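Local coordinates for protein TetR/AcrR family transcriptional regulator (Bradyrhizobium diazoefficiens, PDB 6G8G) that probably represses transcription as a TetR-family regulator that responds to flavonoids and binds genistein, at residues 37-42 against 125-130; 85-90 against 147-152; 92-97 against 205-210; 100-105 against 194-199. All coordinates share one frame; numbering follows the deposited sequence.

Contact 1 (37-42 against 125-130); sequences QGFSAT and GRFPVL
Phe-39 drives the edge of its ring into the face of Phe-127, an edge-to-face pair with centroids 5.0 Å apart and planes at 87°. From CB the Phe-39 chain sets CG anti to the backbone N (chi1 178°), which sends the ring out of its turn toward 125-130. Its CD2 meets Phe-127 CE2 at 3.7 Å. Next along the rim, CE2 stands 3.6 Å above the plane of the Phe-127 ring and over its centre. CZ, at the tip, reaches the methyl Leu-130 CD1 at 4.2 Å. Replacing Phe-127 by alanine is likely to rob the edge of Phe-39 of the face it points at and to open a gap beside Ser-40. Beside the pair, Ser-40 OG lies in the plane of the Phe-127 ring, 3.7 Å from its CE2; this hydroxyl is hydrogen-bonded to Glu-123, which also forms a salt bridge with Arg-126. The turn that presents Phe-39 is type I, and Thr-42 OG1 also bonds back to Gly-38 O, just before the turn, at 2.7 Å. Between helix 23-37 and helix 44-51 of the probable DNA-binding region, this turn faces the start of helix 128-137; helix 65-82 joins both sides, its Phe-69 touching Phe-39 and Leu-130 and its Lys-65 making a cation-pi contact with Phe-39.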
# COMPACT_ATOMS: atom_id res chain seq x y z
N GLN A 37 22.14 5.73 -5.16
CA GLN A 37 21.94 6.43 -6.43
C GLN A 37 20.75 6.02 -7.29
O GLN A 37 20.45 6.69 -8.26
CB GLN A 37 23.15 6.17 -7.29
CG GLN A 37 24.37 6.98 -6.96
CD GLN A 37 25.61 6.32 -7.53
OE1 GLN A 37 25.52 5.43 -8.38
NE2 GLN A 37 26.78 6.74 -7.06
N GLY A 38 20.11 4.91 -6.98
CA GLY A 38 19.11 4.35 -7.87
C GLY A 38 19.70 3.31 -8.81
O GLY A 38 20.93 3.17 -8.97
N PHE A 39 18.81 2.56 -9.44
CA PHE A 39 19.21 1.46 -10.28
C PHE A 39 19.81 1.96 -11.60
O PHE A 39 20.96 1.63 -11.94
CB PHE A 39 18.01 0.56 -10.54
CG PHE A 39 18.31 -0.59 -11.47
CD1 PHE A 39 19.16 -1.62 -11.07
CD2 PHE A 39 17.73 -0.65 -12.73
CE1 PHE A 39 19.43 -2.67 -11.91
CE2 PHE A 39 18.00 -1.70 -13.57
CZ PHE A 39 18.86 -2.72 -13.16
N SER A 40 19.05 2.78 -12.33
CA SER A 40 19.54 3.32 -13.61
C SER A 40 20.79 4.21 -13.51
O SER A 40 21.66 4.18 -14.36
CB SER A 40 18.44 4.14 -14.27
OG SER A 40 17.41 3.30 -14.73
N ALA A 41 20.88 4.97 -12.44
CA ALA A 41 22.05 5.79 -12.21
C ALA A 41 23.32 5.01 -11.81
O ALA A 41 24.38 5.59 -11.65
CB ALA A 41 21.72 6.79 -11.12
N THR A 42 23.22 3.72 -11.55
CA THR A 42 24.38 2.98 -11.13
C THR A 42 24.88 2.22 -12.35
O THR A 42 24.08 1.56 -12.99
CB THR A 42 24.02 2.00 -10.00
OG1 THR A 42 23.58 2.72 -8.85
CG2 THR A 42 25.22 1.14 -9.63
N GLY A 125 8.28 2.37 -13.80
CA GLY A 125 7.78 1.35 -14.69
C GLY A 125 8.66 0.96 -15.86
O GLY A 125 8.19 0.32 -16.77
N ARG A 126 9.93 1.34 -15.87
CA ARG A 126 10.80 0.95 -16.97
C ARG A 126 11.41 -0.44 -16.82
O ARG A 126 12.17 -0.86 -17.69
CB ARG A 126 11.99 1.92 -17.09
CG ARG A 126 11.66 3.37 -17.28
CD ARG A 126 12.86 4.19 -17.78
NE ARG A 126 12.96 5.35 -16.91
CZ ARG A 126 13.65 5.36 -15.77
NH1 ARG A 126 13.64 6.44 -14.99
NH2 ARG A 126 14.37 4.31 -15.41
N PHE A 127 11.19 -1.12 -15.70
CA PHE A 127 11.73 -2.45 -15.55
C PHE A 127 10.66 -3.40 -15.05
O PHE A 127 10.77 -3.97 -13.99
CB PHE A 127 12.99 -2.43 -14.66
CG PHE A 127 14.16 -1.71 -15.30
CD1 PHE A 127 14.89 -2.32 -16.33
CD2 PHE A 127 14.51 -0.41 -14.94
CE1 PHE A 127 15.95 -1.66 -16.96
CE2 PHE A 127 15.57 0.26 -15.57
CZ PHE A 127 16.28 -0.37 -16.58
N PRO A 128 9.60 -3.60 -15.86
CA PRO A 128 8.45 -4.42 -15.43
C PRO A 128 8.77 -5.84 -15.11
O PRO A 128 8.13 -6.44 -14.26
CB PRO A 128 7.51 -4.38 -16.64
CG PRO A 128 8.35 -3.90 -17.78
CD PRO A 128 9.36 -2.98 -17.18
N VAL A 129 9.78 -6.40 -15.75
CA VAL A 129 10.12 -7.78 -15.46
C VAL A 129 10.71 -7.92 -14.06
O VAL A 129 10.36 -8.83 -13.34
CB VAL A 129 11.05 -8.36 -16.53
CG1 VAL A 129 11.54 -9.76 -16.13
CG2 VAL A 129 10.30 -8.41 -17.85
N LEU A 130 11.61 -7.03 -13.68
CA LEU A 130 12.10 -7.02 -12.31
C LEU A 130 11.00 -6.70 -11.30
O LEU A 130 10.96 -7.23 -10.21
CB LEU A 130 13.19 -5.98 -12.16
CG LEU A 130 14.49 -6.23 -12.93
CD1 LEU A 130 15.39 -4.99 -12.83
CD2 LEU A 130 15.18 -7.44 -12.35

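Contact 2 (85-90 against 147-152)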
# COMPACT_ATOMS: atom_id res chain seq x y z
N PRO A 85 6.39 -18.24 9.76
CA PRO A 85 6.17 -19.62 10.19
C PRO A 85 5.49 -20.46 9.13
O PRO A 85 4.96 -19.92 8.13
CB PRO A 85 5.25 -19.50 11.41
CG PRO A 85 4.78 -18.10 11.45
CD PRO A 85 5.41 -17.31 10.33
N VAL A 86 5.61 -21.78 9.29
CA VAL A 86 4.76 -22.69 8.54
C VAL A 86 3.61 -23.07 9.49
O VAL A 86 3.82 -23.80 10.46
CB VAL A 86 5.50 -23.96 8.05
CG1 VAL A 86 4.49 -24.89 7.35
CG2 VAL A 86 6.64 -23.61 7.10
N PRO A 87 2.41 -22.59 9.21
CA PRO A 87 1.36 -22.70 10.17
C PRO A 87 0.84 -24.12 10.23
O PRO A 87 0.80 -24.79 9.19
CB PRO A 87 0.29 -21.74 9.66
CG PRO A 87 0.78 -21.17 8.38
CD PRO A 87 1.97 -21.97 7.95
N LYS A 88 0.50 -24.58 11.44
CA LYS A 88 0.14 -25.96 11.71
C LYS A 88 -1.19 -26.04 12.38
O LYS A 88 -1.44 -25.37 13.38
CB LYS A 88 1.17 -26.65 12.63
CG LYS A 88 2.30 -27.38 11.90
CD LYS A 88 3.71 -26.86 12.24
CE LYS A 88 4.03 -26.80 13.74
NZ LYS A 88 4.50 -28.09 14.30
N LEU A 89 -2.06 -26.87 11.83
CA LEU A 89 -3.38 -27.03 12.36
C LEU A 89 -3.36 -27.58 13.77
O LEU A 89 -4.21 -27.23 14.58
CB LEU A 89 -4.17 -27.96 11.47
CG LEU A 89 -5.64 -27.49 11.24
CD1 LEU A 89 -6.31 -28.30 10.14
CD2 LEU A 89 -6.51 -27.52 12.51
N SER A 90 -2.39 -28.43 14.09
CA SER A 90 -2.28 -29.00 15.46
C SER A 90 -2.24 -27.94 16.57
O SER A 90 -2.63 -28.22 17.67
CB SER A 90 -1.03 -29.87 15.58
OG SER A 90 0.10 -29.25 14.96
N ALA A 147 -2.02 -19.80 1.57
CA ALA A 147 -3.06 -20.50 0.84
C ALA A 147 -2.90 -21.98 1.07
O ALA A 147 -3.88 -22.67 1.28
CB ALA A 147 -2.99 -20.15 -0.63
N GLN A 148 -1.68 -22.48 1.10
CA GLN A 148 -1.53 -23.91 1.31
C GLN A 148 -1.99 -24.31 2.70
O GLN A 148 -2.66 -25.32 2.89
CB GLN A 148 -0.08 -24.35 1.10
CG GLN A 148 0.40 -24.09 -0.33
CD GLN A 148 1.85 -24.47 -0.53
OE1 GLN A 148 2.27 -25.55 -0.12
NE2 GLN A 148 2.62 -23.59 -1.15
N PHE A 149 -1.72 -23.49 3.69
CA PHE A 149 -2.31 -23.76 5.01
C PHE A 149 -3.84 -23.72 4.97
O PHE A 149 -4.50 -24.53 5.61
CB PHE A 149 -1.80 -22.78 6.04
CG PHE A 149 -2.51 -22.87 7.34
CD1 PHE A 149 -2.31 -23.95 8.19
CD2 PHE A 149 -3.44 -21.90 7.70
CE1 PHE A 149 -2.99 -24.03 9.42
CE2 PHE A 149 -4.12 -21.98 8.91
CZ PHE A 149 -3.88 -23.03 9.77
N LEU A 150 -4.42 -22.76 4.26
CA LEU A 150 -5.86 -22.67 4.23
C LEU A 150 -6.48 -23.87 3.52
O LEU A 150 -7.57 -24.26 3.87
CB LEU A 150 -6.34 -21.35 3.63
CG LEU A 150 -5.93 -20.07 4.37
CD1 LEU A 150 -6.51 -18.83 3.69
CD2 LEU A 150 -6.34 -20.08 5.83
N GLU A 151 -5.79 -24.48 2.56
CA GLU A 151 -6.31 -25.71 1.93
C GLU A 151 -6.46 -26.82 2.95
O GLU A 151 -7.44 -27.56 2.91
CB GLU A 151 -5.40 -26.23 0.85
CG GLU A 151 -5.31 -25.35 -0.38
CD GLU A 151 -5.17 -26.16 -1.66
OE1 GLU A 151 -4.08 -26.07 -2.31
OE2 GLU A 151 -6.15 -26.88 -2.00
N GLU A 152 -5.48 -26.93 3.84
CA GLU A 152 -5.51 -27.95 4.88
C GLU A 152 -6.67 -27.72 5.81
O GLU A 152 -7.40 -28.63 6.15
CB GLU A 152 -4.24 -27.93 5.73
CG GLU A 152 -2.95 -28.31 5.02
CD GLU A 152 -3.11 -29.61 4.23
OE1 GLU A 152 -3.26 -30.73 4.81
OE2 GLU A 152 -3.14 -29.50 2.98
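Pro-87 lies over one face of the Phe-149 ring, its CB 3.9 Å from the ring centroid and 18° off the normal, the geometry of a CH-pi contact. CB is displaced toward the rim and comes 3.7 Å from Phe-149 CD1. The pyrrolidine CG lies nearer the root of the phenylalanine, 3.8 Å from Phe-149 CB. A chi1 of 171° turns the Phe-149 ring away from its own backbone N and swings it out from helix 139-155 to meet the proline. The loop then passes round the rim: Pro-87 O is 3.4 Å from Phe-149 CD1, and Leu-89 N lies at the edge, near the ring plane, 3.8 Å from CE1. Further along, the Leu-89 methyl CD1 rests 4.1 Å from Glu-152 O, a turn later on the helix. A serine in place of Phe-149 would probably leave the face of Pro-87 without its aromatic partner and open a gap toward Leu-97 of helix 93-109, which also packs on this ring. Chemically the contact is apolar packing and a CH-pi interaction, so the linker between helix 65-82 and helix 93-109 is held to helix 139-155 by shape and dispersion, not by charge.

Contact 3 (92-97 against 205-210); sequences GLSEAL and FFLKAC
Leu-207 reaches across from helix 192-210 and meets three side chains of helix 93-109. Its two methyls divide the work. CD1 comes 3.6 Å from Ser-94 OG, the nearest approach between the two segments. CD2 faces Leu-93 CD2 at 4.2 Å and Leu-97 CD1 at 4.5 Å, so the branched tip of Leu-207 sits among the ends of Leu-93, Ser-94 and Leu-97. What turns it there is its first torsion: CG lies anti to the carbonyl carbon (chi1 -63°). One residue earlier, Phe-206 offers CE2 to the same Leu-97 CD1, at 4.5 Å. Within its own helix Phe-206 carries Cys-210 SG over one face, 3.9 Å above the ring plane and offset toward the rim, and Phe-171 of helix 164-176 meets this ring edge-to-face. The leucines have backing as well: Leu-93 packs on Phe-149 and Leu-97 on Leu-146, both of helix 139-155, and Leu-159 touches Leu-93 and Leu-207. The short helical segments run at 134° to each other with axes 12.2 Å apart, a wide spacing that only side-chain ends bridge. The same segment 205-210 also meets the second subunit: Ala-209 packs on Ala-209 of that chain and Phe-206 on its Phe-205, so the helix serves both the regulatory-domain core and the dimer. Between the two segments the chemistry is that of methyls and an aromatic carbon, with a single hydroxyl resting against a methyl; such non-directional packing sets few demands on orientation, and these two segments share no polar pair.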
# COMPACT_ATOMS: atom_id res chain seq x y z
N GLY A 92 -3.99 -25.27 16.78
CA GLY A 92 -5.23 -24.52 16.82
C GLY A 92 -5.30 -23.62 15.59
O GLY A 92 -4.32 -22.99 15.18
N LEU A 93 -6.47 -23.57 14.99
CA LEU A 93 -6.70 -22.71 13.85
C LEU A 93 -6.39 -21.25 14.13
O LEU A 93 -5.64 -20.62 13.37
CB LEU A 93 -8.16 -22.83 13.43
CG LEU A 93 -8.57 -22.01 12.22
CD1 LEU A 93 -7.72 -22.37 11.01
CD2 LEU A 93 -10.03 -22.29 11.96
N SER A 94 -7.03 -20.69 15.15
CA SER A 94 -6.80 -19.30 15.52
C SER A 94 -5.32 -18.99 15.83
O SER A 94 -4.78 -18.02 15.34
CB SER A 94 -7.66 -18.92 16.72
OG SER A 94 -8.95 -18.53 16.31
N GLU A 95 -4.68 -19.81 16.64
CA GLU A 95 -3.32 -19.52 17.07
C GLU A 95 -2.37 -19.59 15.91
O GLU A 95 -1.38 -18.88 15.86
CB GLU A 95 -2.87 -20.44 18.18
CG GLU A 95 -3.62 -20.20 19.46
CD GLU A 95 -4.76 -21.21 19.71
OE1 GLU A 95 -5.47 -21.62 18.75
OE2 GLU A 95 -4.92 -21.63 20.88
N ALA A 96 -2.67 -20.45 14.96
CA ALA A 96 -1.81 -20.60 13.81
C ALA A 96 -1.88 -19.36 12.92
O ALA A 96 -0.85 -18.82 12.48
CB ALA A 96 -2.20 -21.83 13.04
N LEU A 97 -3.10 -18.90 12.66
CA LEU A 97 -3.29 -17.71 11.88
C LEU A 97 -2.74 -16.51 12.63
O LEU A 97 -2.15 -15.61 12.03
CB LEU A 97 -4.77 -17.50 11.57
CG LEU A 97 -5.34 -18.54 10.61
CD1 LEU A 97 -6.85 -18.47 10.56
CD2 LEU A 97 -4.78 -18.38 9.21
N PHE A 205 -12.85 -11.21 11.98
CA PHE A 205 -13.68 -10.96 10.82
C PHE A 205 -13.53 -12.07 9.79
O PHE A 205 -14.49 -12.56 9.22
CB PHE A 205 -13.26 -9.63 10.20
CG PHE A 205 -14.21 -9.12 9.15
CD1 PHE A 205 -14.13 -9.55 7.86
CD2 PHE A 205 -15.17 -8.17 9.48
CE1 PHE A 205 -15.00 -9.07 6.90
CE2 PHE A 205 -16.04 -7.67 8.52
CZ PHE A 205 -15.96 -8.12 7.23
N PHE A 206 -12.28 -12.44 9.53
CA PHE A 206 -12.00 -13.52 8.62
C PHE A 206 -12.74 -14.78 9.02
O PHE A 206 -13.28 -15.49 8.15
CB PHE A 206 -10.53 -13.81 8.63
CG PHE A 206 -10.14 -14.87 7.68
CD1 PHE A 206 -10.13 -14.62 6.34
CD2 PHE A 206 -9.82 -16.12 8.13
CE1 PHE A 206 -9.79 -15.59 5.45
CE2 PHE A 206 -9.49 -17.11 7.24
CZ PHE A 206 -9.47 -16.84 5.89
N LEU A 207 -12.77 -15.06 10.31
CA LEU A 207 -13.45 -16.24 10.80
C LEU A 207 -14.99 -16.09 10.74
O LEU A 207 -15.67 -17.05 10.42
CB LEU A 207 -12.98 -16.60 12.22
CG LEU A 207 -11.51 -16.97 12.40
CD1 LEU A 207 -11.14 -17.17 13.86
CD2 LEU A 207 -11.18 -18.24 11.63
N LYS A 208 -15.53 -14.91 11.06
CA LYS A 208 -16.97 -14.66 10.86
C LYS A 208 -17.34 -15.05 9.43
O LYS A 208 -18.29 -15.75 9.23
CB LYS A 208 -17.37 -13.21 11.14
CG LYS A 208 -18.10 -12.99 12.46
CD LYS A 208 -18.21 -11.49 12.77
CE LYS A 208 -19.33 -10.78 11.98
NZ LYS A 208 -20.14 -9.71 12.65
N ALA A 209 -16.55 -14.68 8.45
CA ALA A 209 -16.90 -15.04 7.08
C ALA A 209 -16.63 -16.51 6.66
O ALA A 209 -17.26 -16.96 5.72
CB ALA A 209 -16.17 -14.12 6.13
N CYS A 210 -15.66 -17.21 7.25
CA CYS A 210 -15.24 -18.52 6.73
C CYS A 210 -15.48 -19.72 7.63
O CYS A 210 -15.35 -20.86 7.15
CB CYS A 210 -13.76 -18.50 6.40
SG CYS A 210 -13.35 -17.32 5.13

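Contact 4 (100-105 against 194-199); sequences FARQYL and AIEQEI
With chi1 at -165° and a bend at chi3, Arg-102 brings its guanidinium round to Glu-196, while Glu-196 folds at chi2 to bring its carboxylate round to meet it. The two groups pair side-on: Arg-102 NE donates to Glu-196 OE2 at 2.7 Å and Arg-102 NH2 to Glu-196 OE1 at 2.8 Å. The first of these bonds is nearly straight. Both oxygens are met on their syn sides, somewhat out of the carboxylate plane, and the guanidinium and carboxylate planes lie within 16° of each other, so two bonds fix the rotation of each end in a bidentate salt bridge. A weak, long ion pair links the same arginine to Asp-99. Beside the bridge an apolar layer is built round Ile-199. Its CD1 lies against the arginine backbone, 3.6 Å from Arg-102 CA; its CG2 touches Ala-101 CB at 3.9 Å, and its CG1 meets Leu-105 CD1 at the same distance. Leu-105 runs alongside Ile-199 and Ile-195, pointing the other way, its CD1 reaching Ile-195 CG2 at 4.1 Å. The small side chain of Ala-101 goes with a close backbone approach, 6.5 Å from Ala-101 CA to Ile-199 CA. The short segments of helix 93-109 and helix 192-210 cross at 121° with axes 10.1 Å apart. Helix 164-176 packs against the first of them through Phe-171 on Ala-101 and Val-175 on Leu-105, and Tyr-104, on the same segment, meets Phe-108 of the genistein pocket edge-to-face.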
# COMPACT_ATOMS: atom_id res chain seq x y z
N PHE A 100 0.92 -16.39 12.21
CA PHE A 100 1.33 -16.02 10.88
C PHE A 100 1.13 -14.53 10.68
O PHE A 100 2.00 -13.82 10.18
CB PHE A 100 0.51 -16.83 9.87
CG PHE A 100 0.98 -16.68 8.45
CD1 PHE A 100 1.96 -17.52 7.94
CD2 PHE A 100 0.47 -15.69 7.64
CE1 PHE A 100 2.41 -17.39 6.65
CE2 PHE A 100 0.91 -15.56 6.33
CZ PHE A 100 1.89 -16.40 5.83
N ALA A 101 -0.04 -14.05 11.09
CA ALA A 101 -0.32 -12.63 11.01
C ALA A 101 0.74 -11.84 11.74
O ALA A 101 1.25 -10.87 11.22
CB ALA A 101 -1.68 -12.34 11.59
N ARG A 102 1.07 -12.24 12.95
CA ARG A 102 2.04 -11.48 13.73
C ARG A 102 3.35 -11.35 12.98
O ARG A 102 3.92 -10.30 12.94
CB ARG A 102 2.24 -12.10 15.10
CG ARG A 102 2.95 -11.18 16.10
CD ARG A 102 3.10 -11.81 17.49
NE ARG A 102 1.82 -12.10 18.18
CZ ARG A 102 1.22 -13.30 18.24
NH1 ARG A 102 1.74 -14.37 17.66
NH2 ARG A 102 0.08 -13.42 18.90
N GLN A 103 3.82 -12.42 12.36
CA GLN A 103 5.13 -12.35 11.69
C GLN A 103 5.02 -11.51 10.45
O GLN A 103 5.92 -10.77 10.12
CB GLN A 103 5.69 -13.74 11.37
CG GLN A 103 6.00 -14.65 12.58
CD GLN A 103 6.58 -13.92 13.78
OE1 GLN A 103 6.02 -13.98 14.90
NE2 GLN A 103 7.68 -13.20 13.57
N TYR A 104 3.87 -11.58 9.78
CA TYR A 104 3.60 -10.79 8.57
C TYR A 104 3.66 -9.29 8.84
O TYR A 104 4.30 -8.55 8.12
CB TYR A 104 2.21 -11.13 8.07
CG TYR A 104 1.78 -10.43 6.85
CD1 TYR A 104 2.51 -10.51 5.69
CD2 TYR A 104 0.62 -9.71 6.84
CE1 TYR A 104 2.10 -9.87 4.53
CE2 TYR A 104 0.19 -9.05 5.69
CZ TYR A 104 0.92 -9.15 4.54
OH TYR A 104 0.52 -8.46 3.42
N LEU A 105 3.03 -8.85 9.92
CA LEU A 105 3.08 -7.45 10.24
C LEU A 105 4.44 -7.00 10.68
O LEU A 105 4.76 -5.83 10.49
CB LEU A 105 2.06 -7.10 11.32
CG LEU A 105 0.62 -7.31 10.89
CD1 LEU A 105 -0.30 -6.85 11.99
CD2 LEU A 105 0.27 -6.57 9.60
N ALA A 194 -1.01 -3.01 20.56
CA ALA A 194 -1.75 -2.43 19.45
C ALA A 194 -1.74 -3.39 18.27
O ALA A 194 -2.71 -3.48 17.52
CB ALA A 194 -1.15 -1.10 19.07
N ILE A 195 -0.62 -4.10 18.11
CA ILE A 195 -0.51 -5.10 17.06
C ILE A 195 -1.43 -6.26 17.29
O ILE A 195 -2.08 -6.72 16.34
CB ILE A 195 0.91 -5.60 16.91
CG1 ILE A 195 1.79 -4.49 16.34
CG2 ILE A 195 0.97 -6.79 15.94
CD1 ILE A 195 3.27 -4.71 16.55
N GLU A 196 -1.50 -6.74 18.53
CA GLU A 196 -2.41 -7.84 18.83
C GLU A 196 -3.83 -7.44 18.49
O GLU A 196 -4.59 -8.25 18.01
CB GLU A 196 -2.37 -8.27 20.29
CG GLU A 196 -1.11 -9.03 20.74
CD GLU A 196 -0.68 -10.14 19.77
OE1 GLU A 196 -1.42 -11.16 19.58
OE2 GLU A 196 0.42 -9.98 19.20
N GLN A 197 -4.19 -6.18 18.74
CA GLN A 197 -5.53 -5.70 18.48
C GLN A 197 -5.83 -5.66 16.99
O GLN A 197 -6.93 -6.00 16.57
CB GLN A 197 -5.76 -4.33 19.09
CG GLN A 197 -5.99 -4.38 20.58
CD GLN A 197 -5.87 -3.01 21.26
OE1 GLN A 197 -6.03 -1.96 20.64
NE2 GLN A 197 -5.60 -3.04 22.55
N GLU A 198 -4.85 -5.24 16.21
CA GLU A 198 -4.96 -5.21 14.74
C GLU A 198 -5.22 -6.59 14.18
O GLU A 198 -6.09 -6.80 13.32
CB GLU A 198 -3.69 -4.66 14.10
CG GLU A 198 -3.45 -3.18 14.41
CD GLU A 198 -4.58 -2.25 13.97
OE1 GLU A 198 -5.07 -2.43 12.87
OE2 GLU A 198 -4.96 -1.33 14.73
N ILE A 199 -4.49 -7.55 14.73
CA ILE A 199 -4.60 -8.93 14.29
C ILE A 199 -5.91 -9.53 14.72
O ILE A 199 -6.54 -10.21 13.95
CB ILE A 199 -3.49 -9.77 14.91
CG1 ILE A 199 -2.16 -9.38 14.30
CG2 ILE A 199 -3.75 -11.24 14.68
CD1 ILE A 199 -0.99 -9.99 15.02

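Contact 1 stands apart, joining the probable DNA-binding region to the regulatory part, with its centre about 33 to 40 Å from the centres of the other three. Those three form a connected group along helix 93-109. Contacts 3 and 4 join the same two helices, 93-109 and 192-210, at places whose centres are about 13 Å apart. Contact 2 touches both: Lys-88 O is 3.6 Å from Ala-96 CB of contact 3, and Pro-87 CG is 3.9 Å from Phe-100 CD1 of contact 4. Contact 4 comes within about 10 Å of genistein, measured from the Leu-105 side chain; Phe-108, Pro-180 and Leu-181 line the ligand pocket.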